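Side-chain contact in SnoK (Streptomyces nogalater, PDB 5EPA), which acts in nogalamycin biosynthesis as a carbocyclase, a non-heme iron enzyme that depends on 2-oxoglutarate: residues A[173-176]-A[177-180]. Residues are numbered along the deposited sequence; the frame is centred on the assembly and turned at random.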
loop_
_atom_site.group_PDB
_atom_site.type_symbol
_atom_site.label_atom_id
_atom_site.label_comp_id
_atom_site.label_asym_id
_atom_site.label_seq_id
_atom_site.Cartn_x
_atom_site.Cartn_y
_atom_site.Cartn_z
ATOM N N ARG A 173 12.155 11.067 -8.026
ATOM C CA ARG A 173 11.811 12.071 -9.021
ATOM C C ARG A 173 11.869 13.480 -8.455
ATOM O O ARG A 173 11.466 13.720 -7.315
ATOM C CB ARG A 173 10.399 11.856 -9.553
ATOM C CG ARG A 173 10.237 10.706 -10.510
ATOM C CD ARG A 173 8.761 10.463 -10.796
ATOM N NE ARG A 173 8.053 10.006 -9.594
ATOM C CZ ARG A 173 6.771 10.190 -9.366
ATOM N NH1 ARG A 173 6.002 10.814 -10.223
ATOM N NH2 ARG A 173 6.239 9.695 -8.296
ATOM N N ALA A 174 12.347 14.412 -9.279
ATOM C CA ALA A 174 12.319 15.841 -8.979
ATOM C C ALA A 174 10.877 16.337 -8.941
ATOM O O ALA A 174 9.968 15.677 -9.467
ATOM C CB ALA A 174 13.088 16.588 -10.032
ATOM N N ARG A 175 10.658 17.483 -8.306
ATOM C CA ARG A 175 9.301 18.078 -8.134
ATOM C C ARG A 175 8.515 18.206 -9.431
ATOM O O ARG A 175 7.350 17.843 -9.486
ATOM C CB ARG A 175 9.459 19.473 -7.497
ATOM C CG ARG A 175 8.273 20.437 -7.287
ATOM C CD ARG A 175 7.364 19.922 -6.154
ATOM N NE ARG A 175 5.983 20.408 -6.274
ATOM C CZ ARG A 175 5.071 19.849 -7.074
ATOM N NH1 ARG A 175 5.394 18.810 -7.854
ATOM N NH2 ARG A 175 3.827 20.327 -7.091
ATOM N N GLU A 176 9.171 18.694 -10.466
ATOM C CA GLU A 176 8.511 18.895 -11.753
ATOM C C GLU A 176 7.972 17.591 -12.398
ATOM O O GLU A 176 7.153 17.661 -13.315
ATOM C CB GLU A 176 9.435 19.619 -12.750
ATOM C CG GLU A 176 10.709 18.778 -13.171
ATOM C CD GLU A 176 12.056 19.250 -12.601
ATOM O OE1 GLU A 176 12.064 19.748 -11.432
ATOM O OE2 GLU A 176 13.101 19.079 -13.320
ATOM N N ASP A 177 8.481 16.441 -11.961
ATOM C CA ASP A 177 8.077 15.136 -12.477
ATOM C C ASP A 177 7.098 14.392 -11.543
ATOM O O ASP A 177 6.818 13.234 -11.746
ATOM C CB ASP A 177 9.315 14.281 -12.707
ATOM C CG ASP A 177 10.182 14.784 -13.861
ATOM O OD1 ASP A 177 9.643 15.348 -14.822
ATOM O OD2 ASP A 177 11.410 14.622 -13.804
ATOM N N ARG A 178 6.591 15.079 -10.540
ATOM C CA ARG A 178 5.659 14.508 -9.571
ATOM C C ARG A 178 4.370 15.285 -9.532
ATOM O O ARG A 178 4.361 16.503 -9.666
ATOM C CB ARG A 178 6.202 14.636 -8.180
ATOM C CG ARG A 178 7.302 13.686 -7.895
ATOM C CD ARG A 178 7.541 13.648 -6.410
ATOM N NE ARG A 178 8.538 14.645 -6.032
ATOM C CZ ARG A 178 8.352 15.663 -5.198
ATOM N NH1 ARG A 178 7.172 15.863 -4.608
ATOM N NH2 ARG A 178 9.367 16.501 -4.948
ATOM N N GLN A 179 3.268 14.584 -9.377
ATOM C CA GLN A 179 2.019 15.287 -9.225
ATOM C C GLN A 179 1.831 15.868 -7.799
ATOM O O GLN A 179 1.307 16.965 -7.655
ATOM C CB GLN A 179 0.856 14.412 -9.588
ATOM C CG GLN A 179 -0.452 15.183 -9.554
ATOM C CD GLN A 179 -1.513 14.549 -10.391
ATOM O OE1 GLN A 179 -1.415 13.369 -10.755
ATOM N NE2 GLN A 179 -2.580 15.302 -10.674
ATOM N N GLU A 180 2.292 15.132 -6.784
ATOM C CA GLU A 180 2.129 15.458 -5.324
ATOM C C GLU A 180 0.781 15.343 -4.628
ATOM O O GLU A 180 0.735 14.784 -3.527
ATOM C CB GLU A 180 2.566 16.882 -4.932
ATOM C CG GLU A 180 4.066 17.149 -5.137
ATOM C CD GLU A 180 4.655 18.118 -4.107
ATOM O OE1 GLU A 180 3.922 18.622 -3.206
ATOM O OE2 GLU A 180 5.880 18.364 -4.195
HETATM O O HOH W 1 3.225 11.647 -9.631
HETATM O O HOH W 2 13.058 13.572 -11.844
HETATM O O HOH W 3 2.057 19.160 -8.638
#
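R173 gives NH1 to D177 O at 3.0 Å, the oxygen tilted out of the guanidinium plane, while R178 CG sits 3.8 Å above the centre of one face of that group. A bend at chi3 (-66°) turns the R173 guanidinium back over this methylene, and NH1 also donates to a water shared with Q179 N. NE donates to S170 O, while NH2 forms a salt bridge with D134 and a hydrogen bond to R219 O. With an alanine at this position, D177 O is likely to lose this donor, D134 this positive charge and R178 CG the flat group over it. R178 NE makes a weak, nearly straight bond to R173 O (3.3 Å), which lies at the edge of the R178 guanidinium.

A174 O accepts D177 N at 3.0 Å, closing the short 3-10 turn, and a water links A174 N to D177 OD2. R175 O follows by accepting R178 N. The R175 side chain, bent at chi2 (72°), swings across to E180, and its NH1 donates to R178 O, which lies in the guanidinium plane (3.1 Å). The E180 carboxylate stacks over one face of this group, the two planes 29° apart; OE2 is 2.9 Å from R175 NE, but no N-H points at it, so the attraction is one of charge. E180 OE2 also makes a salt bridge to R178 NH1 (2.8 Å), with a weak hydrogen bond in it, and this shared carboxylate probably eases the proximity of the two arginines.

R173 packs against W195 by a cation-pi contact, and its side chain is about 8 Å from that of the iron ligand H222, at the start of strand 222-224. The turn lies at the surface, in the loop joining strand 164-166 to helix 191-194.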